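Local coordinates for protein diacylglycerol kinase (Bacillus anthracis, PDB 3S40) that probably phosphorylates diacylglycerol to phosphatidic acid with ATP as phosphate donor, as diacylglycerol kinases do, at residues A[46-49]-A[50-54]; A[57-60]-A[61-65]; A[74-77]-A[78-82]. All blocks are in the same frame, centred on the assembly; numbering follows the deposited sequence.

Contact 1 (A[46-49]-A[50-54]); sequences HTKE and QGDAT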
ATOM      1  N   HIS A  46       6.089   6.849  20.753  1.00 22.57           N
ATOM      2  CA  HIS A  46       6.545   5.505  20.435  1.00 28.92           C
ATOM      3  C   HIS A  46       5.372   4.549  20.544  1.00 24.96           C
ATOM      4  O   HIS A  46       4.529   4.728  21.408  1.00 21.51           O
ATOM      5  CB  HIS A  46       7.641   5.069  21.394  1.00 30.65           C
ATOM      6  CG  HIS A  46       8.836   5.970  21.399  1.00 28.54           C
ATOM      7  ND1 HIS A  46      10.002   5.651  22.064  1.00 29.16           N
ATOM      8  CD2 HIS A  46       9.047   7.176  20.822  1.00 30.82           C
ATOM      9  CE1 HIS A  46      10.877   6.625  21.899  1.00 32.22           C
ATOM     10  NE2 HIS A  46      10.325   7.560  21.145  1.00 29.09           N
ATOM     11  N   THR A  47       5.291   3.556  19.656  1.00 25.41           N
ATOM     12  CA  THR A  47       4.329   2.464  19.843  1.00 26.43           C
ATOM     13  C   THR A  47       4.878   1.512  20.905  1.00 28.02           C
ATOM     14  O   THR A  47       6.077   1.467  21.121  1.00 25.42           O
ATOM     15  CB  THR A  47       4.112   1.645  18.554  1.00 26.83           C
ATOM     16  OG1 THR A  47       5.385   1.241  18.027  1.00 25.67           O
ATOM     17  CG2 THR A  47       3.368   2.480  17.495  1.00 27.28           C
ATOM     18  N   LYS A  48       4.005   0.752  21.551  1.00 34.49           N
ATOM     19  CA  LYS A  48       4.434  -0.272  22.508  1.00 47.93           C
ATOM     20  C   LYS A  48       3.934  -1.647  22.094  1.00 46.51           C
ATOM     21  O   LYS A  48       4.678  -2.625  22.118  1.00 43.92           O
ATOM     22  CB  LYS A  48       3.963   0.048  23.928  1.00 45.43           C
ATOM     23  CG  LYS A  48       4.810   1.093  24.640  1.00 66.24           C
ATOM     24  CD  LYS A  48       4.097   2.441  24.727  1.00 77.36           C
ATOM     25  CE  LYS A  48       4.933   3.479  25.469  1.00 76.44           C
ATOM     26  NZ  LYS A  48       4.249   4.804  25.531  1.00 78.98           N
ATOM     27  N   GLU A  49       2.664  -1.727  21.721  1.00 41.61           N
ATOM     28  CA  GLU A  49       2.137  -2.982  21.212  1.00 49.06           C
ATOM     29  C   GLU A  49       1.481  -2.789  19.865  1.00 45.36           C
ATOM     30  O   GLU A  49       1.192  -1.657  19.452  1.00 31.89           O
ATOM     31  CB  GLU A  49       1.125  -3.587  22.180  1.00 56.68           C
ATOM     32  CG  GLU A  49       1.711  -3.982  23.517  1.00 77.04           C
ATOM     33  CD  GLU A  49       0.883  -3.462  24.671  1.00 91.54           C
ATOM     34  OE1 GLU A  49       0.077  -2.533  24.445  1.00 91.51           O
ATOM     35  OE2 GLU A  49       1.037  -3.981  25.797  1.00 99.81           O
ATOM     36  N   GLN A  50       1.264  -3.914  19.190  1.00 37.57           N
ATOM     37  CA  GLN A  50       0.392  -3.984  18.035  1.00 45.34           C
ATOM     38  C   GLN A  50      -0.924  -3.266  18.327  1.00 36.02           C
ATOM     39  O   GLN A  50      -1.517  -3.444  19.388  1.00 38.35           O
ATOM     40  CB  GLN A  50       0.124  -5.452  17.688  1.00 62.21           C
ATOM     41  CG  GLN A  50      -0.813  -5.668  16.513  1.00 79.08           C
ATOM     42  CD  GLN A  50      -1.199  -7.126  16.337  1.00 90.93           C
ATOM     43  OE1 GLN A  50      -0.867  -7.975  17.172  1.00 88.68           O
ATOM     44  NE2 GLN A  50      -1.904  -7.426  15.247  1.00 92.73           N
ATOM     45  N   GLY A  51      -1.372  -2.444  17.385  1.00 26.83           N
ATOM     46  CA  GLY A  51      -2.591  -1.684  17.566  1.00 31.71           C
ATOM     47  C   GLY A  51      -2.358  -0.237  17.976  1.00 33.46           C
ATOM     48  O   GLY A  51      -3.206   0.616  17.710  1.00 38.35           O
ATOM     49  N   ASP A  52      -1.214   0.051  18.602  1.00 26.31           N
ATOM     50  CA  ASP A  52      -0.921   1.421  19.060  1.00 25.77           C
ATOM     51  C   ASP A  52      -0.919   2.462  17.936  1.00 24.26           C
ATOM     52  O   ASP A  52      -1.453   3.554  18.087  1.00 29.19           O
ATOM     53  CB  ASP A  52       0.413   1.485  19.794  1.00 25.93           C
ATOM     54  CG  ASP A  52       0.340   0.915  21.204  1.00 41.42           C
ATOM     55  OD1 ASP A  52      -0.774   0.573  21.656  1.00 41.21           O
ATOM     56  OD2 ASP A  52       1.399   0.823  21.861  1.00 38.57           O
ATOM     57  N   ALA A  53      -0.288   2.133  16.823  1.00 27.60           N
ATOM     58  CA  ALA A  53      -0.228   3.076  15.719  1.00 24.00           C
ATOM     59  C   ALA A  53      -1.654   3.414  15.271  1.00 19.08           C
ATOM     60  O   ALA A  53      -1.998   4.572  15.086  1.00 26.77           O
ATOM     61  CB  ALA A  53       0.621   2.506  14.566  1.00 14.84           C
ATOM     62  N   THR A  54      -2.487   2.393  15.139  1.00 21.66           N
ATOM     63  CA  THR A  54      -3.895   2.598  14.795  1.00 28.20           C
ATOM     64  C   THR A  54      -4.581   3.513  15.814  1.00 22.19           C
ATOM     65  O   THR A  54      -5.285   4.444  15.431  1.00 26.55           O
ATOM     66  CB  THR A  54      -4.662   1.253  14.705  1.00 25.56           C
ATOM     67  OG1 THR A  54      -4.030   0.399  13.737  1.00 28.03           O
ATOM     68  CG2 THR A  54      -6.119   1.475  14.331  1.00 31.51           C
TER
HETATM   69  O   HOH W   1       1.795  -0.498  16.749  1.00 30.92           O
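Lys48 and Glu49 meet Asp52 in a local, mainly polar contact where the loop after strand 42-46 turns into helix 52-60, in the alpha/beta catalytic domain. The turn from Glu49 to Asp52 is a type II beta turn, closed by a hydrogen bond of 3.1 Å from Asp52 N to Glu49 O. Gly51, its third residue, takes the positive phi (100°) that suits this place in such a turn and is also the N-cap of the helix. Within the bend, one oxygen of Asp52 gathers two backbone amides. Lys48 N reaches OD2 of Asp52 at 2.6 Å on the anti lone pair, while Glu49 N approaches the same OD2 at 2.8 Å from well above the carboxylate plane, 65° out of it. The chi1 of -76° lays the Asp52 carboxylate beside its own backbone N, folded back over the turn toward these amides. Thr47 CG2 packs against the methylene of Asp52, 3.9 Å from CB, and against Ala53 CB at 4.0 Å. Glu78, from helix 73-83, accepts a hydrogen bond from Gly51 N through OE2. The carboxylate of Glu49 stays apart from these bonds, with its OE1 4.3 Å from Asp52 OD1, a like-charged pair. Two amide donors on one oxygen at the start of a helix would favour the ionised form of Asp52 and partly offset the nearby negative charge, while fixing the loop to the first turn of the helix.

Contact 2 (A[57-60]-A[61-65]); sequences CQEF and ASKVD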
ATOM      1  N   CYS A  57      -3.313   7.145  15.537  1.00 19.77           N
ATOM      2  CA  CYS A  57      -3.868   7.796  14.353  1.00 21.47           C
ATOM      3  C   CYS A  57      -5.263   8.284  14.638  1.00 19.58           C
ATOM      4  O   CYS A  57      -5.596   9.430  14.352  1.00 21.04           O
ATOM      5  CB  CYS A  57      -3.881   6.861  13.135  1.00 24.19           C
ATOM      6  SG  CYS A  57      -2.246   6.655  12.375  1.00 30.06           S
ATOM      7  N   GLN A  58      -6.075   7.403  15.207  1.00 16.61           N
ATOM      8  CA  GLN A  58      -7.470   7.720  15.479  1.00 21.96           C
ATOM      9  C   GLN A  58      -7.618   8.813  16.533  1.00 18.88           C
ATOM     10  O   GLN A  58      -8.499   9.646  16.434  1.00 27.69           O
ATOM     11  CB  GLN A  58      -8.251   6.454  15.846  1.00 22.34           C
ATOM     12  CG  GLN A  58      -8.473   5.594  14.596  1.00 28.30           C
ATOM     13  CD  GLN A  58      -9.131   4.259  14.859  1.00 21.43           C
ATOM     14  OE1 GLN A  58      -9.192   3.787  15.992  1.00 19.12           O
ATOM     15  NE2 GLN A  58      -9.611   3.631  13.798  1.00 25.31           N
ATOM     16  N   GLU A  59      -6.713   8.847  17.506  1.00 18.53           N
ATOM     17  CA  GLU A  59      -6.800   9.886  18.517  1.00 19.15           C
ATOM     18  C   GLU A  59      -6.353  11.243  17.984  1.00 22.37           C
ATOM     19  O   GLU A  59      -6.935  12.260  18.329  1.00 25.44           O
ATOM     20  CB  GLU A  59      -5.978   9.516  19.741  1.00 20.32           C
ATOM     21  CG  GLU A  59      -5.826  10.654  20.708  1.00 31.42           C
ATOM     22  CD  GLU A  59      -5.039  10.242  21.941  1.00 52.60           C
ATOM     23  OE1 GLU A  59      -4.664   9.047  22.031  1.00 50.29           O
ATOM     24  OE2 GLU A  59      -4.801  11.109  22.812  1.00 66.02           O
ATOM     25  N   PHE A  60      -5.309  11.269  17.161  1.00 14.43           N
ATOM     26  CA  PHE A  60      -4.767  12.557  16.717  1.00 21.69           C
ATOM     27  C   PHE A  60      -5.279  13.041  15.368  1.00 19.69           C
ATOM     28  O   PHE A  60      -4.981  14.161  14.956  1.00 24.10           O
ATOM     29  CB  PHE A  60      -3.241  12.534  16.717  1.00 23.86           C
ATOM     30  CG  PHE A  60      -2.657  12.596  18.092  1.00 25.30           C
ATOM     31  CD1 PHE A  60      -2.275  13.801  18.637  1.00 27.08           C
ATOM     32  CD2 PHE A  60      -2.514  11.440  18.848  1.00 19.29           C
ATOM     33  CE1 PHE A  60      -1.736  13.853  19.903  1.00 38.81           C
ATOM     34  CE2 PHE A  60      -1.981  11.483  20.116  1.00 30.24           C
ATOM     35  CZ  PHE A  60      -1.592  12.694  20.650  1.00 39.48           C
ATOM     36  N   ALA A  61      -6.050  12.194  14.696  1.00 19.93           N
ATOM     37  CA  ALA A  61      -6.577  12.522  13.364  1.00 25.24           C
ATOM     38  C   ALA A  61      -7.236  13.905  13.258  1.00 25.41           C
ATOM     39  O   ALA A  61      -7.012  14.610  12.296  1.00 27.41           O
ATOM     40  CB  ALA A  61      -7.509  11.421  12.869  1.00 23.90           C
ATOM     41  N   SER A  62      -8.026  14.309  14.247  1.00 29.06           N
ATOM     42  CA  SER A  62      -8.669  15.616  14.190  1.00 34.41           C
ATOM     43  C   SER A  62      -7.821  16.713  14.828  1.00 33.17           C
ATOM     44  O   SER A  62      -8.227  17.870  14.875  1.00 41.58           O
ATOM     45  CB  SER A  62     -10.044  15.582  14.869  1.00 37.07           C
ATOM     46  OG  SER A  62      -9.906  15.496  16.280  1.00 39.81           O
ATOM     47  N   LYS A  63      -6.647  16.361  15.320  1.00 23.08           N
ATOM     48  CA  LYS A  63      -5.848  17.338  16.047  1.00 33.67           C
ATOM     49  C   LYS A  63      -4.588  17.783  15.324  1.00 33.08           C
ATOM     50  O   LYS A  63      -4.031  18.823  15.664  1.00 34.57           O
ATOM     51  CB  LYS A  63      -5.491  16.812  17.445  1.00 43.17           C
ATOM     52  CG  LYS A  63      -6.691  16.304  18.221  1.00 54.33           C
ATOM     53  CD  LYS A  63      -6.366  16.065  19.699  1.00 74.00           C
ATOM     54  CE  LYS A  63      -5.446  14.867  19.910  1.00 79.23           C
ATOM     55  NZ  LYS A  63      -5.318  14.506  21.358  1.00 80.88           N
ATOM     56  N   VAL A  64      -4.124  17.005  14.345  1.00 23.21           N
ATOM     57  CA  VAL A  64      -2.907  17.368  13.621  1.00 17.72           C
ATOM     58  C   VAL A  64      -3.150  17.468  12.129  1.00 24.61           C
ATOM     59  O   VAL A  64      -4.158  16.996  11.627  1.00 22.87           O
ATOM     60  CB  VAL A  64      -1.733  16.364  13.854  1.00 20.78           C
ATOM     61  CG1 VAL A  64      -1.185  16.472  15.297  1.00 20.83           C
ATOM     62  CG2 VAL A  64      -2.152  14.926  13.530  1.00 14.01           C
ATOM     63  N   ASP A  65      -2.192  18.052  11.424  1.00 21.40           N
ATOM     64  CA  ASP A  65      -2.294  18.261   9.983  1.00 27.03           C
ATOM     65  C   ASP A  65      -1.501  17.226   9.213  1.00 21.18           C
ATOM     66  O   ASP A  65      -1.780  16.978   8.052  1.00 19.79           O
ATOM     67  CB  ASP A  65      -1.804  19.665   9.617  1.00 26.44           C
ATOM     68  CG  ASP A  65      -2.498  20.739  10.446  1.00 42.80           C
ATOM     69  OD1 ASP A  65      -3.713  20.953  10.234  1.00 39.98           O
ATOM     70  OD2 ASP A  65      -1.843  21.340  11.326  1.00 46.60           O
TER
HETATM   71  O   HOH W   2      -9.282  12.653  16.250  1.00 38.06           O
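Cys57 lies near the C-terminal end of helix 52-60, and its carbonyl O receives Ala61 N at 2.8 Å in a weak, bent hydrogen bond; its SG side is covered by helix 73-83. For Gln58 the carbonyl is reached through a water, which donates to Gln58 O and accepts from Ser62 N at 2.9 Å. Glu59 runs out extended, and its OE2 makes a long salt bridge of 3.7 Å with Lys63 NZ. That lysine also lies over one face of Phe60: Lys63 NZ stands 4.2 Å from the centroid of the Phe60 ring, 21° off the normal, in a cation-pi contact, and CE adds a CH-pi contact. The bend at chi3 (-70°) folds the lysine tip back over the ring. Phe60 O takes two amides, Lys63 N at 2.8 Å from above the carbonyl plane and Val64 N at 3.0 Å almost in line with the C=O bond, while Val64 CG2 packs on Phe60 CB at 4.1 Å. The ring also meets His43 at about a right angle. The contact forms the turn out of helix 52-60, the helical part of a beta-alpha-beta crossover from strand 42-46 to strand 66-71, parallel members of one sheet with strand 11-15 between them.

Contact 3 (A[74-77]-A[78-82]); sequences GTVF and ECTNG
Asn81 N bonds Phe77 O one turn back on helix 73-83, the helix of the beta-alpha-beta unit between strands 66-71 and 91-96; Gly74 and Thr75 end the GGDGT motif of diacylglycerol kinases, which in relatives belongs to the nucleotide site. Backbone amides bond back to the carbonyl four residues earlier. Glu78 N pairs in this way with Gly74 O, Cys79 N with Thr75 O and Thr80 N with Val76 O, while Asn81 N meets Phe77 O in a nearly straight bond (N-H...O 172°).

Among the polar side chains, Thr80 OG1 lies beside its own backbone N and 3.2 Å from Val76 O, near enough to share that carbonyl with the amide, though its proton has another possible acceptor. Glu78 sends its carboxylate to Gly51 N at the start of helix 52-60, and Asn81 OD1 bonds Gln136 NE2.

The Phe77 ring, set beside the carbonyl carbon by a chi1 of -177°, lies with one face toward the Asn81 amide, the two planes 69° apart, but ND2 sits too close to the ring in the model, and its weak bond to Phe77 O is therefore doubtful. Side-chain carbons also rest on carbonyl oxygens of the previous turn: Cys79 CB lies 3.3 Å from Val76 O, and Glu78 CG is 3.6 Å from Gly74 O.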
ATOM      1  N   GLY A  74       3.721  -3.407   8.185  1.00 27.59           N
ATOM      2  CA  GLY A  74       2.721  -3.653   9.210  1.00 30.05           C
ATOM      3  C   GLY A  74       2.275  -2.370   9.904  1.00 35.70           C
ATOM      4  O   GLY A  74       1.078  -2.112  10.059  1.00 34.41           O
ATOM      5  N   THR A  75       3.241  -1.564  10.332  1.00 29.76           N
ATOM      6  CA  THR A  75       2.937  -0.295  10.995  1.00 30.31           C
ATOM      7  C   THR A  75       2.206   0.685  10.075  1.00 28.53           C
ATOM      8  O   THR A  75       1.250   1.330  10.490  1.00 26.54           O
ATOM      9  CB  THR A  75       4.203   0.359  11.576  1.00 38.25           C
ATOM     10  OG1 THR A  75       4.898  -0.597  12.389  1.00 41.38           O
ATOM     11  CG2 THR A  75       3.834   1.565  12.449  1.00 29.58           C
ATOM     12  N   VAL A  76       2.658   0.784   8.824  1.00 23.24           N
ATOM     13  CA  VAL A  76       2.010   1.619   7.813  1.00 19.54           C
ATOM     14  C   VAL A  76       0.552   1.195   7.644  1.00 27.99           C
ATOM     15  O   VAL A  76      -0.359   2.023   7.603  1.00 28.58           O
ATOM     16  CB  VAL A  76       2.728   1.494   6.431  1.00 29.78           C
ATOM     17  CG1 VAL A  76       1.851   1.992   5.310  1.00 27.87           C
ATOM     18  CG2 VAL A  76       4.066   2.234   6.428  1.00 22.44           C
ATOM     19  N   PHE A  77       0.346  -0.108   7.514  1.00 25.25           N
ATOM     20  CA  PHE A  77      -0.982  -0.671   7.381  1.00 24.56           C
ATOM     21  C   PHE A  77      -1.868  -0.366   8.595  1.00 25.33           C
ATOM     22  O   PHE A  77      -3.080  -0.191   8.459  1.00 27.37           O
ATOM     23  CB  PHE A  77      -0.875  -2.183   7.165  1.00 38.84           C
ATOM     24  CG  PHE A  77      -2.195  -2.868   6.939  1.00 49.44           C
ATOM     25  CD1 PHE A  77      -3.012  -2.509   5.873  1.00 49.69           C
ATOM     26  CD2 PHE A  77      -2.607  -3.902   7.773  1.00 54.76           C
ATOM     27  CE1 PHE A  77      -4.227  -3.159   5.650  1.00 51.98           C
ATOM     28  CE2 PHE A  77      -3.819  -4.556   7.558  1.00 59.46           C
ATOM     29  CZ  PHE A  77      -4.631  -4.182   6.494  1.00 59.39           C
ATOM     30  N   GLU A  78      -1.274  -0.322   9.788  1.00 22.03           N
ATOM     31  CA  GLU A  78      -2.044   0.076  10.959  1.00 26.54           C
ATOM     32  C   GLU A  78      -2.563   1.482  10.772  1.00 23.91           C
ATOM     33  O   GLU A  78      -3.691   1.786  11.150  1.00 21.68           O
ATOM     34  CB  GLU A  78      -1.203   0.014  12.238  1.00 29.27           C
ATOM     35  CG  GLU A  78      -1.110  -1.369  12.844  1.00 28.81           C
ATOM     36  CD  GLU A  78      -0.669  -1.313  14.304  1.00 42.73           C
ATOM     37  OE1 GLU A  78      -0.985  -0.310  14.986  1.00 49.28           O
ATOM     38  OE2 GLU A  78      -0.007  -2.265  14.760  1.00 50.37           O
ATOM     39  N   CYS A  79      -1.724   2.345  10.206  1.00 26.19           N
ATOM     40  CA  CYS A  79      -2.119   3.722   9.961  1.00 28.24           C
ATOM     41  C   CYS A  79      -3.233   3.818   8.917  1.00 35.50           C
ATOM     42  O   CYS A  79      -4.212   4.535   9.120  1.00 30.04           O
ATOM     43  CB  CYS A  79      -0.905   4.570   9.547  1.00 26.70           C
ATOM     44  SG  CYS A  79       0.306   4.765  10.900  1.00 37.68           S
ATOM     45  N   THR A  80      -3.077   3.094   7.809  1.00 29.23           N
ATOM     46  CA  THR A  80      -4.082   3.088   6.730  1.00 28.51           C
ATOM     47  C   THR A  80      -5.435   2.739   7.287  1.00 19.75           C
ATOM     48  O   THR A  80      -6.411   3.437   7.078  1.00 22.35           O
ATOM     49  CB  THR A  80      -3.810   1.978   5.713  1.00 32.86           C
ATOM     50  OG1 THR A  80      -2.489   2.109   5.197  1.00 26.64           O
ATOM     51  CG2 THR A  80      -4.836   2.032   4.567  1.00 39.66           C
ATOM     52  N   ASN A  81      -5.469   1.616   7.990  1.00 26.90           N
ATOM     53  CA  ASN A  81      -6.681   1.160   8.646  1.00 27.72           C
ATOM     54  C   ASN A  81      -7.181   2.081   9.728  1.00 31.39           C
ATOM     55  O   ASN A  81      -8.377   2.182   9.949  1.00 46.03           O
ATOM     56  CB  ASN A  81      -6.473  -0.236   9.202  1.00 36.40           C
ATOM     57  CG  ASN A  81      -6.788  -1.284   8.185  1.00 53.02           C
ATOM     58  OD1 ASN A  81      -7.836  -1.925   8.252  1.00 59.11           O
ATOM     59  ND2 ASN A  81      -5.910  -1.429   7.191  1.00 50.58           N
ATOM     60  N   GLY A  82      -6.260   2.745  10.413  1.00 31.31           N
ATOM     61  CA  GLY A  82      -6.639   3.718  11.412  1.00 33.81           C
ATOM     62  C   GLY A  82      -7.330   4.911  10.788  1.00 30.04           C
ATOM     63  O   GLY A  82      -8.374   5.346  11.249  1.00 27.94           O
TER

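In the fold
From the N terminus, the chain leaves strand 42-46 and contact 1 closes the loop into helix 52-60; contact 2 finishes the same helix, about 15 Å away between centres, and leads into strand 66-71. Contact 3 follows on helix 73-83, which comes next on the way to strand 91-96. The three stand in series, none nested in or crossing another. Contacts 1 and 3 are joined by a probable hydrogen bond from Thr54 OG1 to Glu78 O and by Ala53, which packs on helix 73-83. Contacts 2 and 3 touch where Cys57 packs on Cys79. Helices 52-60 and 73-83 are thereby tied side by side along the parallel sheet of the catalytic domain.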